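Side-chain contacts in BtGH115A (Bacteroides thetaiotaomicron, PDB 5BY3), which hydrolyses glycosidic bonds as a family GH115 4-O-methyl-alpha-glucuronidase with specificity for decorated arabinogalactans: residues W521-R524 / E525-R529; A566-M569 / N570-L573; M486-H489 / Y490-A493. All blocks are in the same frame, centred on the assembly; numbering follows the deposited sequence.

Contact 1 (W521-R524 / E525-R529); sequences WSER and EINER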
loop_
_atom_site.group_PDB
_atom_site.type_symbol
_atom_site.label_atom_id
_atom_site.label_comp_id
_atom_site.label_asym_id
_atom_site.label_seq_id
_atom_site.Cartn_x
_atom_site.Cartn_y
_atom_site.Cartn_z
ATOM N N TRP A 521 12.848 -15.506 21.450
ATOM C CA TRP A 521 13.247 -16.596 20.559
ATOM C C TRP A 521 14.476 -17.343 21.120
ATOM O O TRP A 521 15.293 -16.752 21.814
ATOM C CB TRP A 521 13.531 -16.079 19.142
ATOM C CG TRP A 521 12.437 -15.301 18.423
ATOM C CD1 TRP A 521 11.069 -15.274 18.703
ATOM C CD2 TRP A 521 12.616 -14.458 17.273
ATOM N NE1 TRP A 521 10.416 -14.442 17.802
ATOM C CE2 TRP A 521 11.342 -13.923 16.931
ATOM C CE3 TRP A 521 13.736 -14.081 16.512
ATOM C CZ2 TRP A 521 11.171 -13.068 15.858
ATOM C CZ3 TRP A 521 13.568 -13.237 15.485
ATOM C CH2 TRP A 521 12.295 -12.744 15.134
ATOM N N SER A 522 14.594 -18.635 20.830
ATOM C CA SER A 522 15.735 -19.432 21.279
ATOM C C SER A 522 16.984 -19.146 20.459
ATOM O O SER A 522 16.886 -18.667 19.343
ATOM C CB SER A 522 15.419 -20.899 21.095
ATOM O OG SER A 522 15.362 -21.172 19.699
ATOM N N GLU A 523 18.147 -19.481 21.003
ATOM C CA GLU A 523 19.407 -19.489 20.255
ATOM C C GLU A 523 19.321 -20.177 18.899
ATOM O O GLU A 523 19.762 -19.618 17.874
ATOM C CB GLU A 523 20.540 -20.085 21.082
ATOM C CG GLU A 523 21.847 -19.356 20.781
ATOM C CD GLU A 523 23.097 -20.028 21.332
ATOM O OE1 GLU A 523 23.010 -20.662 22.400
ATOM O OE2 GLU A 523 24.167 -19.876 20.702
ATOM N N ARG A 524 18.708 -21.357 18.896
ATOM C CA ARG A 524 18.481 -22.139 17.679
ATOM C C ARG A 524 17.680 -21.331 16.627
ATOM O O ARG A 524 18.175 -21.108 15.523
ATOM C CB ARG A 524 17.869 -23.508 18.025
ATOM C CG ARG A 524 17.582 -24.410 16.834
ATOM C CD ARG A 524 16.621 -25.506 17.243
ATOM N NE ARG A 524 15.543 -25.710 16.258
ATOM C CZ ARG A 524 14.383 -25.038 16.203
ATOM N NH1 ARG A 524 14.101 -24.074 17.075
ATOM N NH2 ARG A 524 13.490 -25.331 15.256
ATOM N N GLU A 525 16.498 -20.833 17.000
ATOM C CA GLU A 525 15.663 -19.968 16.121
ATOM C C GLU A 525 16.407 -18.714 15.608
ATOM O O GLU A 525 16.215 -18.289 14.468
ATOM C CB GLU A 525 14.363 -19.545 16.843
ATOM C CG GLU A 525 13.346 -20.670 17.041
ATOM C CD GLU A 525 12.252 -20.397 18.101
ATOM O OE1 GLU A 525 12.470 -19.625 19.063
ATOM O OE2 GLU A 525 11.161 -21.019 18.005
ATOM N N ILE A 526 17.262 -18.140 16.452
ATOM C CA ILE A 526 18.036 -16.956 16.080
ATOM C C ILE A 526 19.053 -17.312 14.999
ATOM O O ILE A 526 19.096 -16.661 13.942
ATOM C CB ILE A 526 18.703 -16.306 17.309
ATOM C CG1 ILE A 526 17.656 -15.651 18.194
ATOM C CG2 ILE A 526 19.731 -15.273 16.891
ATOM C CD1 ILE A 526 18.130 -15.382 19.600
ATOM N N ASN A 527 19.831 -18.369 15.257
ATOM C CA ASN A 527 20.801 -18.913 14.286
ATOM C C ASN A 527 20.168 -19.289 12.967
ATOM O O ASN A 527 20.685 -18.914 11.912
ATOM C CB ASN A 527 21.543 -20.114 14.871
ATOM C CG ASN A 527 22.516 -19.700 15.950
ATOM O OD1 ASN A 527 22.970 -18.574 15.956
ATOM N ND2 ASN A 527 22.819 -20.599 16.864
ATOM N N GLU A 528 19.049 -20.004 13.050
ATOM C CA GLU A 528 18.266 -20.390 11.885
ATOM C C GLU A 528 17.879 -19.137 11.070
ATOM O O GLU A 528 18.107 -19.096 9.860
ATOM C CB GLU A 528 17.075 -21.250 12.337
ATOM C CG GLU A 528 16.242 -21.882 11.235
ATOM C CD GLU A 528 15.288 -22.956 11.747
ATOM O OE1 GLU A 528 15.347 -23.304 12.950
ATOM O OE2 GLU A 528 14.473 -23.466 10.936
ATOM N N ARG A 529 17.399 -18.085 11.741
ATOM C CA ARG A 529 17.000 -16.836 11.081
ATOM C C ARG A 529 18.248 -16.128 10.526
ATOM O O ARG A 529 18.258 -15.689 9.362
ATOM C CB ARG A 529 16.175 -15.927 12.045
ATOM C CG ARG A 529 15.558 -14.649 11.434
ATOM C CD ARG A 529 14.785 -13.767 12.434
ATOM N NE ARG A 529 14.403 -12.439 11.896
ATOM C CZ ARG A 529 13.289 -12.180 11.180
ATOM N NH1 ARG A 529 12.377 -13.141 10.921
ATOM N NH2 ARG A 529 13.071 -10.938 10.738
#

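Contact 2 (A566-M569 / N570-L573); sequences ATQM and NRKL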
loop_
_atom_site.group_PDB
_atom_site.type_symbol
_atom_site.label_atom_id
_atom_site.label_comp_id
_atom_site.label_asym_id
_atom_site.label_seq_id
_atom_site.Cartn_x
_atom_site.Cartn_y
_atom_site.Cartn_z
ATOM N N ALA A 566 17.802 -5.274 5.218
ATOM C CA ALA A 566 17.095 -6.163 6.124
ATOM C C ALA A 566 18.002 -7.182 6.827
ATOM O O ALA A 566 17.843 -7.436 8.040
ATOM C CB ALA A 566 15.958 -6.842 5.372
ATOM N N THR A 567 18.939 -7.780 6.065
ATOM C CA THR A 567 19.881 -8.765 6.597
ATOM C C THR A 567 20.721 -8.139 7.726
ATOM O O THR A 567 20.881 -8.717 8.820
ATOM C CB THR A 567 20.823 -9.267 5.491
ATOM O OG1 THR A 567 20.049 -9.873 4.436
ATOM C CG2 THR A 567 21.902 -10.279 6.070
ATOM N N GLN A 568 21.217 -6.936 7.445
ATOM C CA GLN A 568 22.147 -6.250 8.312
ATOM C C GLN A 568 21.481 -5.705 9.573
ATOM O O GLN A 568 22.152 -5.552 10.625
ATOM C CB GLN A 568 22.899 -5.148 7.529
ATOM C CG GLN A 568 23.894 -5.661 6.483
ATOM C CD GLN A 568 24.901 -6.652 7.061
ATOM O OE1 GLN A 568 25.561 -6.379 8.068
ATOM N NE2 GLN A 568 24.986 -7.822 6.454
HETATM N N MSE A 569 20.173 -5.421 9.467
HETATM C CA MSE A 569 19.347 -5.064 10.629
HETATM C C MSE A 569 19.169 -6.264 11.499
HETATM O O MSE A 569 19.309 -6.171 12.724
HETATM C CB MSE A 569 17.977 -4.509 10.197
HETATM C CG MSE A 569 17.163 -3.773 11.276
HETATM SE SE MSE A 569 18.011 -2.142 12.036
HETATM C CE MSE A 569 18.410 -0.751 10.714
ATOM N N ASN A 570 18.852 -7.413 10.897
ATOM C CA ASN A 570 18.714 -8.625 11.701
ATOM C C ASN A 570 20.036 -8.993 12.364
ATOM O O ASN A 570 20.085 -9.266 13.555
ATOM C CB ASN A 570 18.051 -9.741 10.909
ATOM C CG ASN A 570 16.540 -9.575 10.860
ATOM O OD1 ASN A 570 15.810 -10.340 11.494
ATOM N ND2 ASN A 570 16.051 -8.550 10.117
ATOM N N ARG A 571 21.116 -8.916 11.606
ATOM C CA ARG A 571 22.473 -9.085 12.156
ATOM C C ARG A 571 22.759 -8.169 13.330
ATOM O O ARG A 571 23.217 -8.637 14.357
ATOM C CB ARG A 571 23.525 -8.887 11.063
ATOM C CG ARG A 571 23.520 -10.009 10.035
ATOM C CD ARG A 571 24.880 -10.186 9.395
ATOM N NE ARG A 571 24.883 -11.351 8.518
ATOM C CZ ARG A 571 25.688 -11.517 7.471
ATOM N NH1 ARG A 571 26.572 -10.587 7.121
ATOM N NH2 ARG A 571 25.569 -12.611 6.750
ATOM N N LYS A 572 22.474 -6.873 13.175
ATOM C CA LYS A 572 22.813 -5.880 14.193
ATOM C C LYS A 572 22.121 -6.200 15.502
ATOM O O LYS A 572 22.748 -6.182 16.590
ATOM C CB LYS A 572 22.432 -4.456 13.749
ATOM C CG LYS A 572 22.847 -3.328 14.730
ATOM C CD LYS A 572 22.213 -1.990 14.355
ATOM C CE LYS A 572 20.765 -1.852 14.855
ATOM N NZ LYS A 572 20.201 -0.520 14.521
ATOM N N LEU A 573 20.834 -6.501 15.386
ATOM C CA LEU A 573 19.997 -6.718 16.549
ATOM C C LEU A 573 20.099 -8.155 17.059
ATOM O O LEU A 573 20.068 -8.368 18.268
ATOM C CB LEU A 573 18.527 -6.232 16.283
ATOM C CG LEU A 573 18.522 -4.684 16.246
ATOM C CD1 LEU A 573 17.686 -4.066 15.144
ATOM C CD2 LEU A 573 18.200 -4.077 17.599
HETATM O O HOH W 1 27.426 -8.323 8.757
#

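Contact 3 (M486-H489 / Y490-A493); sequences MQEH and YRLA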
loop_
_atom_site.group_PDB
_atom_site.type_symbol
_atom_site.label_atom_id
_atom_site.label_comp_id
_atom_site.label_asym_id
_atom_site.label_seq_id
_atom_site.Cartn_x
_atom_site.Cartn_y
_atom_site.Cartn_z
HETATM N N MSE A 486 13.012 -12.720 -2.949
HETATM C CA MSE A 486 11.966 -11.731 -2.614
HETATM C C MSE A 486 10.909 -12.399 -1.774
HETATM O O MSE A 486 10.487 -11.867 -0.746
HETATM C CB MSE A 486 11.417 -11.086 -3.891
HETATM C CG MSE A 486 12.395 -10.131 -4.603
HETATM SE SE MSE A 486 13.633 -9.104 -3.446
HETATM C CE MSE A 486 12.523 -7.565 -2.991
ATOM N N GLN A 487 10.501 -13.594 -2.176
ATOM C CA GLN A 487 9.545 -14.357 -1.403
ATOM C C GLN A 487 10.019 -14.552 0.042
ATOM O O GLN A 487 9.250 -14.384 0.985
ATOM C CB GLN A 487 9.285 -15.694 -2.063
ATOM C CG GLN A 487 8.443 -15.605 -3.331
ATOM C CD GLN A 487 8.354 -16.939 -4.056
ATOM O OE1 GLN A 487 9.317 -17.720 -4.077
ATOM N NE2 GLN A 487 7.202 -17.208 -4.656
ATOM N N GLU A 488 11.291 -14.889 0.207
ATOM C CA GLU A 488 11.785 -15.185 1.526
ATOM C C GLU A 488 11.935 -13.937 2.339
ATOM O O GLU A 488 11.718 -13.998 3.537
ATOM C CB GLU A 488 13.099 -15.966 1.481
ATOM C CG GLU A 488 12.874 -17.451 1.254
ATOM C CD GLU A 488 12.141 -18.103 2.407
ATOM O OE1 GLU A 488 12.780 -18.107 3.505
ATOM O OE2 GLU A 488 10.965 -18.587 2.188
ATOM N N HIS A 489 12.272 -12.833 1.664
ATOM C CA HIS A 489 12.336 -11.447 2.191
ATOM C C HIS A 489 11.017 -11.066 2.827
ATOM O O HIS A 489 10.974 -10.690 4.019
ATOM C CB HIS A 489 12.650 -10.510 1.050
ATOM C CG HIS A 489 12.877 -9.088 1.438
ATOM N ND1 HIS A 489 13.897 -8.694 2.283
ATOM C CD2 HIS A 489 12.266 -7.944 1.026
ATOM C CE1 HIS A 489 13.868 -7.376 2.422
ATOM N NE2 HIS A 489 12.898 -6.894 1.658
ATOM N N TYR A 490 9.932 -11.211 2.070
ATOM C CA TYR A 490 8.620 -10.811 2.579
ATOM C C TYR A 490 8.100 -11.703 3.720
ATOM O O TYR A 490 7.379 -11.248 4.612
ATOM C CB TYR A 490 7.615 -10.710 1.447
ATOM C CG TYR A 490 7.976 -9.668 0.418
ATOM C CD1 TYR A 490 8.330 -8.368 0.802
ATOM C CD2 TYR A 490 7.945 -9.961 -0.937
ATOM C CE1 TYR A 490 8.637 -7.388 -0.139
ATOM C CE2 TYR A 490 8.255 -8.977 -1.896
ATOM C CZ TYR A 490 8.599 -7.694 -1.482
ATOM O OH TYR A 490 8.936 -6.706 -2.408
ATOM N N ARG A 491 8.530 -12.948 3.721
ATOM C CA ARG A 491 8.059 -13.919 4.678
ATOM C C ARG A 491 8.746 -13.711 6.037
ATOM O O ARG A 491 8.089 -13.755 7.099
ATOM C CB ARG A 491 8.270 -15.327 4.113
ATOM C CG ARG A 491 8.100 -16.441 5.109
ATOM C CD ARG A 491 8.993 -17.622 4.749
ATOM N NE ARG A 491 9.187 -18.289 6.003
ATOM C CZ ARG A 491 10.341 -18.649 6.516
ATOM N NH1 ARG A 491 11.457 -18.492 5.850
ATOM N NH2 ARG A 491 10.350 -19.203 7.716
ATOM N N LEU A 492 10.048 -13.422 5.996
ATOM C CA LEU A 492 10.790 -13.182 7.210
ATOM C C LEU A 492 10.463 -11.803 7.837
ATOM O O LEU A 492 10.510 -11.660 9.082
ATOM C CB LEU A 492 12.277 -13.326 6.943
ATOM C CG LEU A 492 12.861 -14.714 6.634
ATOM C CD1 LEU A 492 14.114 -14.489 5.826
ATOM C CD2 LEU A 492 13.189 -15.582 7.855
ATOM N N ALA A 493 10.149 -10.819 6.978
ATOM C CA ALA A 493 9.689 -9.489 7.408
ATOM C C ALA A 493 8.284 -9.565 8.033
ATOM O O ALA A 493 8.022 -8.865 8.992
ATOM C CB ALA A 493 9.699 -8.516 6.270
#

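Contact 1 (W521-R524 / E525-R529)
From Ser522 onward the backbone turns into helix 523-543: Ile526 N donates to Ser522 O, Asn527 N to Glu523 O and Glu528 N to Arg524 O, the usual i to i+4 bonds of a helix's first turn. Ser522 sits at the N-cap and exchanges bonds with Glu525. Its OG accepts from Glu525 N at 2.9 Å, with an N-H...O angle of 170°. In return Glu525 OE1 accepts from Ser522 N, also at 2.9 Å and equally straight; that donor comes from the anti side of the carboxylate, 20° out of its plane. These reciprocal bonds define a capping box. Ser522 can close it because OG stands between the backbone N and the carbonyl carbon, which points it forward to the N-H of Glu525; Asp640 also bonds OG. Shortening Glu525 to an alanine removes the carboxylate and would probably leave Ser522 N without its acceptor and half of the box undone.

Trp521, just before the cap, lays its six-membered ring beside the stem of Arg529, CZ3 coming within 3.3 Å of Arg529 CD, while CH2 lies over one face of the guanidinium. The ring and guanidinium planes are 52° apart, so this is not a parallel stack, and the polar end of Arg529 is held by Asn570 and Leu492 O. Trp521 CB also meets Ile526 CG1 at 4.3 Å. On another side Arg524 and Glu528 run alongside each other. Glu528 OE1 sits well above the guanidinium plane, 3.6 Å from Arg524 NH2, so this salt bridge is electrostatic rather than a directed N-H bond; Asp640 is the stronger partner. At the N-terminal end of the helix, the carboxylate of Glu525 probably also interacts favourably with the positive end of the helix dipole.

Contact 2 (A566-M569 / N570-L573)
Ala566 O is gripped twice by Asn570, whose backbone N and side-chain ND2 each donate to it at 3.0 Å. The two donors arrive from opposite faces of the carbonyl plane, tilted 26° and 30° from it, so the ordinary helical bond and the side-chain bond share one oxygen without competing for the same place. Asn570 reaches back because CG is anti to its own carbonyl carbon and beside the backbone N (chi1 -80°), which folds the amide along the preceding turn. Its remaining polar atom, OD1, accepts from Arg529, and the amide is thereby fixed at both ends.

One residue on, Arg571 extends beside Thr567, whose CG2 lies over one face of the guanidinium, 4.0 Å from Arg571 NE. The Gln568 amide stands nearly perpendicular to that guanidinium. Its NE2 and Arg571 NH1 are both donors and do not bond; a water joins the pair instead, giving a hydrogen to Gln568 OE1 at 2.8 Å and accepting from Arg571 NH1 at 2.9 Å, at the guanidinium edge, while Arg571 NH2 donates to Ser534 OG.

On another side of the helix the selenomethionine Met569 bends at chi2 and chi3, bringing SE to 3.7 Å from Leu573 CD1. Lys572 runs alongside it, its ammonium bound to the carbonyls of Val624 and Asn626, while Thr567 and Asn570 touch Tyr533, and Gln568 and Met569 touch Ile596. This is consistent with a buried helix of an alpha-helical bundle, packed between helices 523-543 and 587-603.

Contact 3 (M486-H489 / Y490-A493)
Met486, a selenomethionine, begins the turn, its carbonyl oxygen accepting from Tyr490 N at 2.9 Å. The same oxygen lies 3.2 Å from Tyr490 CD2, while the Met486 and Tyr490 side chains cross at a slant, Met486 CE standing 3.7 Å from Tyr490 OH. Gln487 contributes its carbonyl, to which Arg491 N donates at 3.2 Å. Glu488 then reaches forward to Arg491: with its chain bent at chi2, OE1 comes 2.7 Å from Arg491 NH1 in a hydrogen-bonded salt bridge. The oxygen is at the guanidinium edge, close to its plane, and is met on its syn side, although the N-H...O angle of 131° shows a bent bond. Arg491 has a second partner: its NE donates to the carbonyl oxygen of Tyr665. His489 swings its ring away from the backbone N (chi1 -174°), and CD2 approaches Tyr490 CE1 to 3.9 Å; the two rings lie obliquely, planes 56° apart. His489 also touches Pro562 and Val563 of helix 552-580, and Leu492 packs on Tyr533 of helix 523-543. With Glu488 and Arg491 partly exposed and Met486, His489 and Leu492 buried against neighbouring helices, the arrangement is consistent with an amphipathic helix in a helical bundle.

Overall arrangement
The three contacts lie on helices 476-495, 523-543 and 552-580, successive in the chain, and meet through Arg529 of contact 1. Arg529 NE is 2.6 Å from Asn570 OD1 of contact 2, and Arg529 NH1 is 3.0 Å from Leu492 O of contact 3, both probable hydrogen bonds, so one guanidinium probably links all three helices. Contacts 2 and 3 also touch by packing, Ala566 CB to His489 CE1 at 3.7 Å. The bound nickel ion, at a site including Leu404 and Asp436, lies about 13 Å from the side chains of Met569 and His489. A sulfate, probably from the crystallisation liquor, lies about 4 Å from the Trp521 side chain of contact 1.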